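Local coordinates for putative type VI secretion protein (Escherichia coli, PDB 4HH5), which forms the N-terminal domain of the ClpV1 ATPase of the Sci1 type VI secretion system, a ClpA/ClpB-family protein whose other domains probably bind and hydrolyse ATP, at residues A[10-15]-A[96-101]; A[21-26]-A[41-46]; A[36-41]-A[88-93]. One frame throughout, in Å; residues are numbered along the deposited sequence.

Contact 1 of 3, residues A[10-15]-A[96-101]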
loop_
_atom_site.group_PDB
_atom_site.type_symbol
_atom_site.label_atom_id
_atom_site.label_comp_id
_atom_site.label_asym_id
_atom_site.label_seq_id
_atom_site.Cartn_x
_atom_site.Cartn_y
_atom_site.Cartn_z
ATOM N N ALA A 10 4.829 -13.234 -9.482
ATOM C CA ALA A 10 6.190 -12.878 -9.059
ATOM C C ALA A 10 6.180 -11.547 -8.290
ATOM O O ALA A 10 6.897 -11.394 -7.303
ATOM C CB ALA A 10 7.107 -12.785 -10.265
ATOM N N LEU A 11 5.332 -10.610 -8.742
ATOM C CA LEU A 11 5.120 -9.289 -8.164
ATOM C C LEU A 11 4.600 -9.461 -6.720
ATOM O O LEU A 11 5.144 -8.850 -5.802
ATOM C CB LEU A 11 4.076 -8.574 -9.042
ATOM C CG LEU A 11 4.200 -7.095 -9.313
ATOM C CD1 LEU A 11 5.364 -6.795 -10.267
ATOM C CD2 LEU A 11 2.916 -6.589 -9.947
ATOM N N LEU A 12 3.602 -10.346 -6.518
ATOM C CA LEU A 12 3.045 -10.660 -5.188
ATOM C C LEU A 12 4.098 -11.283 -4.274
ATOM O O LEU A 12 4.147 -10.952 -3.087
ATOM C CB LEU A 12 1.834 -11.599 -5.294
ATOM C CG LEU A 12 0.570 -11.041 -5.930
ATOM C CD1 LEU A 12 -0.498 -12.101 -5.992
ATOM C CD2 LEU A 12 0.042 -9.821 -5.165
ATOM N N ARG A 13 4.968 -12.157 -4.834
ATOM C CA ARG A 13 6.049 -12.783 -4.066
ATOM C C ARG A 13 7.138 -11.779 -3.650
ATOM O O ARG A 13 7.904 -12.065 -2.731
ATOM C CB ARG A 13 6.684 -13.945 -4.839
ATOM C CG ARG A 13 5.769 -15.153 -4.980
ATOM C CD ARG A 13 6.528 -16.416 -5.404
ATOM N NE ARG A 13 7.362 -16.231 -6.604
ATOM C CZ ARG A 13 6.912 -16.239 -7.857
ATOM N NH1 ARG A 13 5.616 -16.377 -8.104
ATOM N NH2 ARG A 13 7.750 -16.071 -8.869
ATOM N N ARG A 14 7.220 -10.622 -4.326
ATOM C CA ARG A 14 8.219 -9.601 -3.995
ATOM C C ARG A 14 7.827 -8.746 -2.792
ATOM O O ARG A 14 8.688 -8.111 -2.179
ATOM C CB ARG A 14 8.522 -8.733 -5.216
ATOM C CG ARG A 14 9.585 -9.370 -6.092
ATOM C CD ARG A 14 9.532 -8.795 -7.469
ATOM N NE ARG A 14 10.322 -9.588 -8.407
ATOM C CZ ARG A 14 9.975 -9.800 -9.671
ATOM N NH1 ARG A 14 8.856 -9.275 -10.157
ATOM N NH2 ARG A 14 10.741 -10.537 -10.461
ATOM N N LEU A 15 6.537 -8.731 -2.447
ATOM C CA LEU A 15 6.049 -7.983 -1.283
ATOM C C LEU A 15 6.725 -8.507 -0.029
ATOM O O LEU A 15 6.858 -9.732 0.138
ATOM C CB LEU A 15 4.535 -8.146 -1.117
ATOM C CG LEU A 15 3.651 -7.485 -2.160
ATOM C CD1 LEU A 15 2.221 -7.976 -2.037
ATOM C CD2 LEU A 15 3.723 -5.959 -2.069
ATOM N N ALA A 96 -1.744 -1.925 -11.012
ATOM C CA ALA A 96 -0.932 -0.784 -11.450
ATOM C C ALA A 96 -0.038 -0.271 -10.306
ATOM O O ALA A 96 1.145 -0.049 -10.534
ATOM C CB ALA A 96 -1.826 0.332 -11.957
ATOM N N LEU A 97 -0.594 -0.115 -9.076
ATOM C CA LEU A 97 0.166 0.335 -7.898
ATOM C C LEU A 97 1.276 -0.664 -7.552
ATOM O O LEU A 97 2.405 -0.254 -7.308
ATOM C CB LEU A 97 -0.757 0.578 -6.680
ATOM C CG LEU A 97 -0.065 0.903 -5.331
ATOM C CD1 LEU A 97 0.511 2.320 -5.324
ATOM C CD2 LEU A 97 -1.029 0.732 -4.168
ATOM N N LEU A 98 0.957 -1.964 -7.578
ATOM C CA LEU A 98 1.886 -3.059 -7.277
ATOM C C LEU A 98 3.077 -3.048 -8.238
ATOM O O LEU A 98 4.217 -3.122 -7.805
ATOM C CB LEU A 98 1.133 -4.392 -7.428
ATOM C CG LEU A 98 1.497 -5.625 -6.584
ATOM C CD1 LEU A 98 2.697 -5.414 -5.653
ATOM C CD2 LEU A 98 0.297 -6.096 -5.817
ATOM N N LYS A 99 2.790 -2.975 -9.532
ATOM C CA LYS A 99 3.755 -2.962 -10.631
ATOM C C LYS A 99 4.653 -1.724 -10.567
ATOM O O LYS A 99 5.870 -1.846 -10.704
ATOM C CB LYS A 99 2.958 -3.091 -11.946
ATOM C CG LYS A 99 3.548 -2.554 -13.221
ATOM C CD LYS A 99 2.595 -2.854 -14.367
ATOM C CE LYS A 99 2.862 -2.029 -15.597
ATOM N NZ LYS A 99 1.844 -2.288 -16.648
ATOM N N GLN A 100 4.059 -0.546 -10.318
ATOM C CA GLN A 100 4.828 0.694 -10.201
ATOM C C GLN A 100 5.698 0.736 -8.957
ATOM O O GLN A 100 6.823 1.240 -9.021
ATOM C CB GLN A 100 3.924 1.916 -10.321
ATOM C CG GLN A 100 3.510 2.122 -11.790
ATOM C CD GLN A 100 2.635 3.314 -12.029
ATOM O OE1 GLN A 100 1.911 3.774 -11.143
ATOM N NE2 GLN A 100 2.679 3.839 -13.249
ATOM N N ALA A 101 5.201 0.176 -7.840
ATOM C CA ALA A 101 5.958 0.101 -6.586
ATOM C C ALA A 101 7.169 -0.809 -6.770
ATOM O O ALA A 101 8.243 -0.497 -6.258
ATOM C CB ALA A 101 5.084 -0.412 -5.457
#

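Contact 2 of 3, residues A[21-26]-A[41-46]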
loop_
_atom_site.group_PDB
_atom_site.type_symbol
_atom_site.label_atom_id
_atom_site.label_comp_id
_atom_site.label_asym_id
_atom_site.label_seq_id
_atom_site.Cartn_x
_atom_site.Cartn_y
_atom_site.Cartn_z
ATOM N N ARG A 21 0.896 -9.448 4.379
ATOM C CA ARG A 21 -0.069 -9.649 5.473
ATOM C C ARG A 21 -1.234 -8.646 5.331
ATOM O O ARG A 21 -2.395 -9.037 5.465
ATOM C CB ARG A 21 0.636 -9.445 6.831
ATOM C CG ARG A 21 -0.119 -9.934 8.053
ATOM C CD ARG A 21 0.819 -9.977 9.258
ATOM N NE ARG A 21 0.779 -8.739 10.043
ATOM C CZ ARG A 21 1.836 -7.997 10.361
ATOM N NH1 ARG A 21 3.054 -8.350 9.953
ATOM N NH2 ARG A 21 1.690 -6.899 11.088
ATOM N N ALA A 22 -0.916 -7.364 5.044
ATOM C CA ALA A 22 -1.921 -6.314 4.846
ATOM C C ALA A 22 -2.753 -6.568 3.592
ATOM O O ALA A 22 -3.957 -6.300 3.600
ATOM C CB ALA A 22 -1.256 -4.945 4.773
ATOM N N LEU A 23 -2.129 -7.094 2.519
ATOM C CA LEU A 23 -2.869 -7.391 1.282
ATOM C C LEU A 23 -3.850 -8.551 1.510
ATOM O O LEU A 23 -4.976 -8.498 1.022
ATOM C CB LEU A 23 -1.934 -7.642 0.077
ATOM C CG LEU A 23 -2.597 -7.800 -1.308
ATOM C CD1 LEU A 23 -3.470 -6.587 -1.676
ATOM C CD2 LEU A 23 -1.554 -7.992 -2.377
ATOM N N GLU A 24 -3.442 -9.550 2.313
ATOM C CA GLU A 24 -4.298 -10.680 2.707
ATOM C C GLU A 24 -5.455 -10.157 3.565
ATOM O O GLU A 24 -6.589 -10.576 3.363
ATOM C CB GLU A 24 -3.504 -11.740 3.488
ATOM C CG GLU A 24 -2.434 -12.419 2.663
ATOM N N GLY A 25 -5.154 -9.232 4.485
ATOM C CA GLY A 25 -6.154 -8.578 5.332
ATOM C C GLY A 25 -7.181 -7.808 4.511
ATOM O O GLY A 25 -8.383 -7.881 4.790
ATOM N N ALA A 26 -6.712 -7.089 3.459
ATOM C CA ALA A 26 -7.568 -6.334 2.536
ATOM C C ALA A 26 -8.495 -7.286 1.750
ATOM O O ALA A 26 -9.685 -6.981 1.592
ATOM C CB ALA A 26 -6.720 -5.504 1.580
ATOM N N GLU A 41 -7.155 1.515 -1.498
ATOM C CA GLU A 41 -7.753 2.028 -0.259
ATOM C C GLU A 41 -7.923 0.899 0.758
ATOM O O GLU A 41 -7.631 1.116 1.938
ATOM C CB GLU A 41 -9.092 2.744 -0.511
ATOM C CG GLU A 41 -8.969 4.073 -1.240
ATOM C CD GLU A 41 -8.926 4.018 -2.755
ATOM O OE1 GLU A 41 -8.797 2.913 -3.333
ATOM O OE2 GLU A 41 -9.035 5.099 -3.371
ATOM N N HIS A 42 -8.366 -0.312 0.303
ATOM C CA HIS A 42 -8.516 -1.494 1.174
ATOM C C HIS A 42 -7.146 -1.865 1.762
ATOM O O HIS A 42 -7.042 -2.164 2.957
ATOM C CB HIS A 42 -9.072 -2.705 0.408
ATOM C CG HIS A 42 -10.532 -2.625 0.071
ATOM N ND1 HIS A 42 -10.963 -2.430 -1.231
ATOM C CD2 HIS A 42 -11.613 -2.776 0.871
ATOM C CE1 HIS A 42 -12.287 -2.432 -1.177
ATOM N NE2 HIS A 42 -12.726 -2.645 0.061
ATOM N N TRP A 43 -6.105 -1.832 0.914
ATOM C CA TRP A 43 -4.728 -2.136 1.291
ATOM C C TRP A 43 -4.181 -1.117 2.287
ATOM O O TRP A 43 -3.621 -1.520 3.302
ATOM C CB TRP A 43 -3.843 -2.201 0.047
ATOM C CG TRP A 43 -2.583 -3.007 0.203
ATOM C CD1 TRP A 43 -2.182 -3.722 1.298
ATOM C CD2 TRP A 43 -1.571 -3.195 -0.792
ATOM N NE1 TRP A 43 -0.975 -4.333 1.045
ATOM C CE2 TRP A 43 -0.586 -4.038 -0.238
ATOM C CE3 TRP A 43 -1.415 -2.750 -2.116
ATOM C CZ2 TRP A 43 0.531 -4.457 -0.963
ATOM C CZ3 TRP A 43 -0.309 -3.171 -2.836
ATOM C CH2 TRP A 43 0.648 -4.015 -2.259
ATOM N N LEU A 44 -4.347 0.196 2.014
ATOM C CA LEU A 44 -3.862 1.267 2.906
ATOM C C LEU A 44 -4.507 1.189 4.286
ATOM O O LEU A 44 -3.816 1.372 5.288
ATOM C CB LEU A 44 -4.052 2.672 2.292
ATOM C CG LEU A 44 -3.161 3.011 1.083
ATOM C CD1 LEU A 44 -3.747 4.156 0.282
ATOM C CD2 LEU A 44 -1.728 3.338 1.498
ATOM N N LEU A 45 -5.812 0.867 4.339
ATOM C CA LEU A 45 -6.548 0.709 5.591
ATOM C C LEU A 45 -5.857 -0.368 6.441
ATOM O O LEU A 45 -5.567 -0.128 7.608
ATOM C CB LEU A 45 -8.004 0.314 5.284
ATOM C CG LEU A 45 -8.978 0.207 6.463
ATOM C CD1 LEU A 45 -10.322 0.722 6.081
ATOM C CD2 LEU A 45 -9.149 -1.241 6.912
ATOM N N LYS A 46 -5.583 -1.540 5.841
ATOM C CA LYS A 46 -4.946 -2.660 6.525
ATOM C C LYS A 46 -3.497 -2.408 6.860
ATOM O O LYS A 46 -3.049 -2.862 7.914
ATOM C CB LYS A 46 -5.149 -3.976 5.776
ATOM C CG LYS A 46 -6.586 -4.490 5.883
ATOM C CD LYS A 46 -6.853 -5.123 7.251
ATOM C CE LYS A 46 -8.324 -5.257 7.541
ATOM N NZ LYS A 46 -8.561 -5.745 8.921
#

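Contact 3 of 3, residues A[36-41]-A[88-93]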
loop_
_atom_site.group_PDB
_atom_site.type_symbol
_atom_site.label_atom_id
_atom_site.label_comp_id
_atom_site.label_asym_id
_atom_site.label_seq_id
_atom_site.Cartn_x
_atom_site.Cartn_y
_atom_site.Cartn_z
ATOM N N ALA A 36 -16.340 -7.131 -5.023
ATOM C CA ALA A 36 -15.623 -7.740 -6.140
ATOM C C ALA A 36 -14.149 -7.380 -6.225
ATOM O O ALA A 36 -13.351 -8.227 -6.624
ATOM C CB ALA A 36 -16.312 -7.418 -7.461
ATOM N N GLU A 37 -13.781 -6.123 -5.916
ATOM C CA GLU A 37 -12.390 -5.706 -6.107
ATOM C C GLU A 37 -11.612 -5.197 -4.899
ATOM O O GLU A 37 -12.113 -4.385 -4.129
ATOM C CB GLU A 37 -12.265 -4.750 -7.305
ATOM C CG GLU A 37 -12.729 -5.379 -8.634
ATOM C CD GLU A 37 -12.538 -4.535 -9.873
ATOM O OE1 GLU A 37 -12.412 -5.066 -10.980
ATOM O OE2 GLU A 37 -12.556 -3.212 -9.738
ATOM N N ILE A 38 -10.356 -5.651 -4.772
ATOM C CA ILE A 38 -9.442 -5.222 -3.711
ATOM C C ILE A 38 -8.753 -3.972 -4.261
ATOM O O ILE A 38 -8.020 -4.053 -5.251
ATOM C CB ILE A 38 -8.430 -6.335 -3.297
ATOM C CG1 ILE A 38 -9.150 -7.652 -2.942
ATOM C CG2 ILE A 38 -7.546 -5.860 -2.134
ATOM C CD1 ILE A 38 -8.384 -8.911 -3.238
ATOM N N THR A 39 -9.040 -2.814 -3.650
ATOM C CA THR A 39 -8.510 -1.525 -4.091
ATOM C C THR A 39 -7.294 -1.075 -3.252
ATOM O O THR A 39 -7.112 -1.595 -2.142
ATOM C CB THR A 39 -9.609 -0.462 -3.991
ATOM O OG1 THR A 39 -9.842 -0.200 -2.610
ATOM C CG2 THR A 39 -10.904 -0.848 -4.721
ATOM N N PRO A 40 -6.501 -0.058 -3.710
ATOM C CA PRO A 40 -5.395 0.440 -2.869
ATOM C C PRO A 40 -5.899 1.000 -1.545
ATOM O O PRO A 40 -5.173 0.928 -0.569
ATOM C CB PRO A 40 -4.746 1.535 -3.728
ATOM C CG PRO A 40 -5.185 1.252 -5.121
ATOM C CD PRO A 40 -6.562 0.682 -4.989
ATOM N N GLU A 41 -7.155 1.515 -1.498
ATOM C CA GLU A 41 -7.753 2.028 -0.259
ATOM C C GLU A 41 -7.923 0.899 0.758
ATOM O O GLU A 41 -7.631 1.116 1.938
ATOM C CB GLU A 41 -9.092 2.744 -0.511
ATOM C CG GLU A 41 -8.969 4.073 -1.240
ATOM C CD GLU A 41 -8.926 4.018 -2.755
ATOM O OE1 GLU A 41 -8.797 2.913 -3.333
ATOM O OE2 GLU A 41 -9.035 5.099 -3.371
ATOM N N PRO A 88 -12.958 -12.026 -3.913
ATOM C CA PRO A 88 -12.477 -10.821 -4.587
ATOM C C PRO A 88 -11.230 -11.009 -5.426
ATOM O O PRO A 88 -10.448 -11.958 -5.262
ATOM C CB PRO A 88 -12.230 -9.838 -3.421
ATOM C CG PRO A 88 -12.885 -10.517 -2.212
ATOM C CD PRO A 88 -12.701 -11.974 -2.473
ATOM N N GLN A 89 -11.059 -10.048 -6.323
ATOM C CA GLN A 89 -9.964 -9.923 -7.247
ATOM C C GLN A 89 -9.264 -8.615 -6.969
ATOM O O GLN A 89 -9.874 -7.685 -6.442
ATOM C CB GLN A 89 -10.496 -9.849 -8.679
ATOM C CG GLN A 89 -10.555 -11.180 -9.377
ATOM C CD GLN A 89 -10.999 -11.037 -10.814
ATOM O OE1 GLN A 89 -11.620 -10.039 -11.224
ATOM N NE2 GLN A 89 -10.705 -12.052 -11.606
ATOM N N LEU A 90 -8.014 -8.491 -7.445
ATOM C CA LEU A 90 -7.281 -7.241 -7.312
ATOM C C LEU A 90 -7.822 -6.279 -8.360
ATOM O O LEU A 90 -7.985 -6.663 -9.528
ATOM C CB LEU A 90 -5.783 -7.469 -7.550
ATOM C CG LEU A 90 -5.082 -8.407 -6.566
ATOM C CD1 LEU A 90 -3.666 -8.681 -7.004
ATOM C CD2 LEU A 90 -5.067 -7.822 -5.147
ATOM N N ALA A 91 -8.111 -5.038 -7.951
ATOM C CA ALA A 91 -8.581 -4.020 -8.885
ATOM C C ALA A 91 -7.434 -3.618 -9.830
ATOM O O ALA A 91 -6.254 -3.834 -9.512
ATOM C CB ALA A 91 -9.079 -2.805 -8.133
ATOM N N GLN A 92 -7.797 -3.052 -10.997
ATOM C CA GLN A 92 -6.906 -2.524 -12.037
ATOM C C GLN A 92 -5.898 -1.548 -11.410
ATOM O O GLN A 92 -4.702 -1.661 -11.680
ATOM C CB GLN A 92 -7.764 -1.840 -13.126
ATOM C CG GLN A 92 -7.045 -0.860 -14.051
ATOM N N SER A 93 -6.382 -0.630 -10.544
ATOM C CA SER A 93 -5.564 0.361 -9.845
ATOM C C SER A 93 -4.572 -0.308 -8.882
ATOM O O SER A 93 -3.474 0.221 -8.686
ATOM C CB SER A 93 -6.451 1.339 -9.081
ATOM O OG SER A 93 -7.309 0.624 -8.206
HETATM O O HOH W 1 -10.788 -2.087 -11.529
#

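Contact 1 of 3, residues A[10-15]-A[96-101]
Leu98 receives three leucines of segment 10-15, Leu11, Leu12 and Leu15, each at a different part of its side chain. The axes of the short segments 10-14 and 96-101 approach no closer than 10.2 Å and make an angle of 67°, so side chains, chiefly leucines, bridge the gap between the helices. Along 96-101 the touching residues begin with Leu98. Its CB and CG lie against one methyl of Leu11, with Leu98 CG 3.8 Å from Leu11 CD2, and the two side chains slide past each other in opposite directions. Both Leu98 torsions leave the staggered values (chi1 -149°, chi2 -3°), and this conformer spreads the two methyls over different neighbours. Leu98 CD1 meets Leu15 CD2 at 3.8 Å, while Leu98 CD2 meets Leu12 CD2, also at 3.8 Å; the side chains of both cross that of Leu98 at about a right angle. Lys99 comes next and offers its base: Leu11 CD2 is 3.6 Å from Lys99 N and 4.0 Å from Lys99 CB. The rest of the lysine, extended beyond CG, leads away from the leucines. The side chains meet through apolar atoms alone, and this helix-helix contact of the Clp N-terminal domain packs the C-terminal end of helix 2-14 onto helix 92-107. Leu12 and Leu15 also touch Leu23 of helix 17-32, and Leu15 and Leu98 lean on Trp43 of helix 40-50.

Contact 2 of 3, residues A[21-26]-A[41-46]
Lys46 lies over the backbone of Ala22, Gly25 and Ala26, and its side chain can be followed outward atom by atom. Lys46 CB sits 3.4 Å from Ala22 O, a carbonyl already engaged by Ala26 N within its own helix. The next carbon, Lys46 CG, is 3.6 Å from Ala26 N and equally near the carbonyl carbon of Gly25. A bend at chi2 (-77°) keeps the chain along the neighbouring helix, where CD faces the Gly25 carbonyl group and Lys46 CE comes to 3.8 Å from Gly25 O. At the tip, NZ forms a salt bridge with Glu49. Gly25 has no side chain, so the methylenes can lie directly on its main chain; the segment axes come within 8.0 Å at an angle of 121°. One turn earlier on the lysine's helix, Trp43 meets Ala22 and Leu23 through its indole. Leu23 CD1 stands over one face of the ring in a CH-pi contact, 4.0 Å from the centroid of the Trp43 five-membered ring and 10° off its normal. Ala22 CB lies at the ring edge, in plane, 3.8 Å from Trp43 NE1. That nitrogen is satisfied by Cys19 O, a bond that, with the packing, restricts the rotation of the indole. Ala26 CB rests 3.6 Å from His42 O. The crossing joins helices 17-32 and 40-50 of the Clp N-terminal domain, with Trp43 continuing onto Leu94, Leu97 and Leu98 of helix 92-107, and His42 making an edge-to-face contact with Trp76 of helix 66-78.

Contact 3 of 3, residues A[36-41]-A[88-93]
The flat groups that meet between Ala36, Glu37 and Ile38 and residues 89-91 are peptide groups, hydrogen-bonded as a short parallel beta ladder, a two-stranded element in an otherwise mainly helical Clp N-terminal domain. Glu37 and Gln89 send their side chains to one face of it, Ile38 and Leu90 to the other. Three bonds join the strands: Gln89 N gives to Ala36 O at 2.9 Å, Ile38 N to Gln89 O at 2.7 Å, and Ala91 N to Ile38 O at 2.9 Å. The donors lie 23°, 15° and 32° out of the respective carbonyl planes, so the last bond, where the strand 89-90 gives way to helix 92-107, is the most tilted. On the Ile38 face, Ile38 CG1 packs 3.8 Å from Pro88 CB, and Ile38 CD1 lies 4.0 Å from Leu90 CD2; Ala26, Ala27 and Cys30 of helix 17-32 cover this isoleucine. On the side of Glu37, its CB touches Ala91 CB at 3.8 Å. Both strands run straight into helices, Thr39 and Ala91 being the N-cap residues, and the start of one helix meets that of the other where Pro40 CD packs beside Ser93 OG. A water joins strand to helix: it donates to Glu37 OE2 at 2.8 Å and accepts from Gln92 N at 3.2 Å.

In the fold
The three contacts adjoin one another, their centres 10 to 14 Å apart. Contacts 1 and 3 use helix 92-107 and contacts 2 and 3 use helix 40-50; contacts 1 and 2 share none but touch through Leu15 and Trp43. Contact 2 lies nearest the centre of the chain, about 7 Å from it to the contact's centre, against about 10 Å for contact 1 and about 12 Å for contact 3. None is wholly buried, and exposed residues take part in contacts 1 and 3. Leu23 reaches Leu90 and Ile38 of contact 3, and Ala26 also meets Ile38. Contact 1 is leucine packing and contact 2 close side-chain-on-backbone packing of Lys46, together with the Trp43 indole, whereas the outermost, contact 3, relies on main-chain hydrogen bonds and a bridging water.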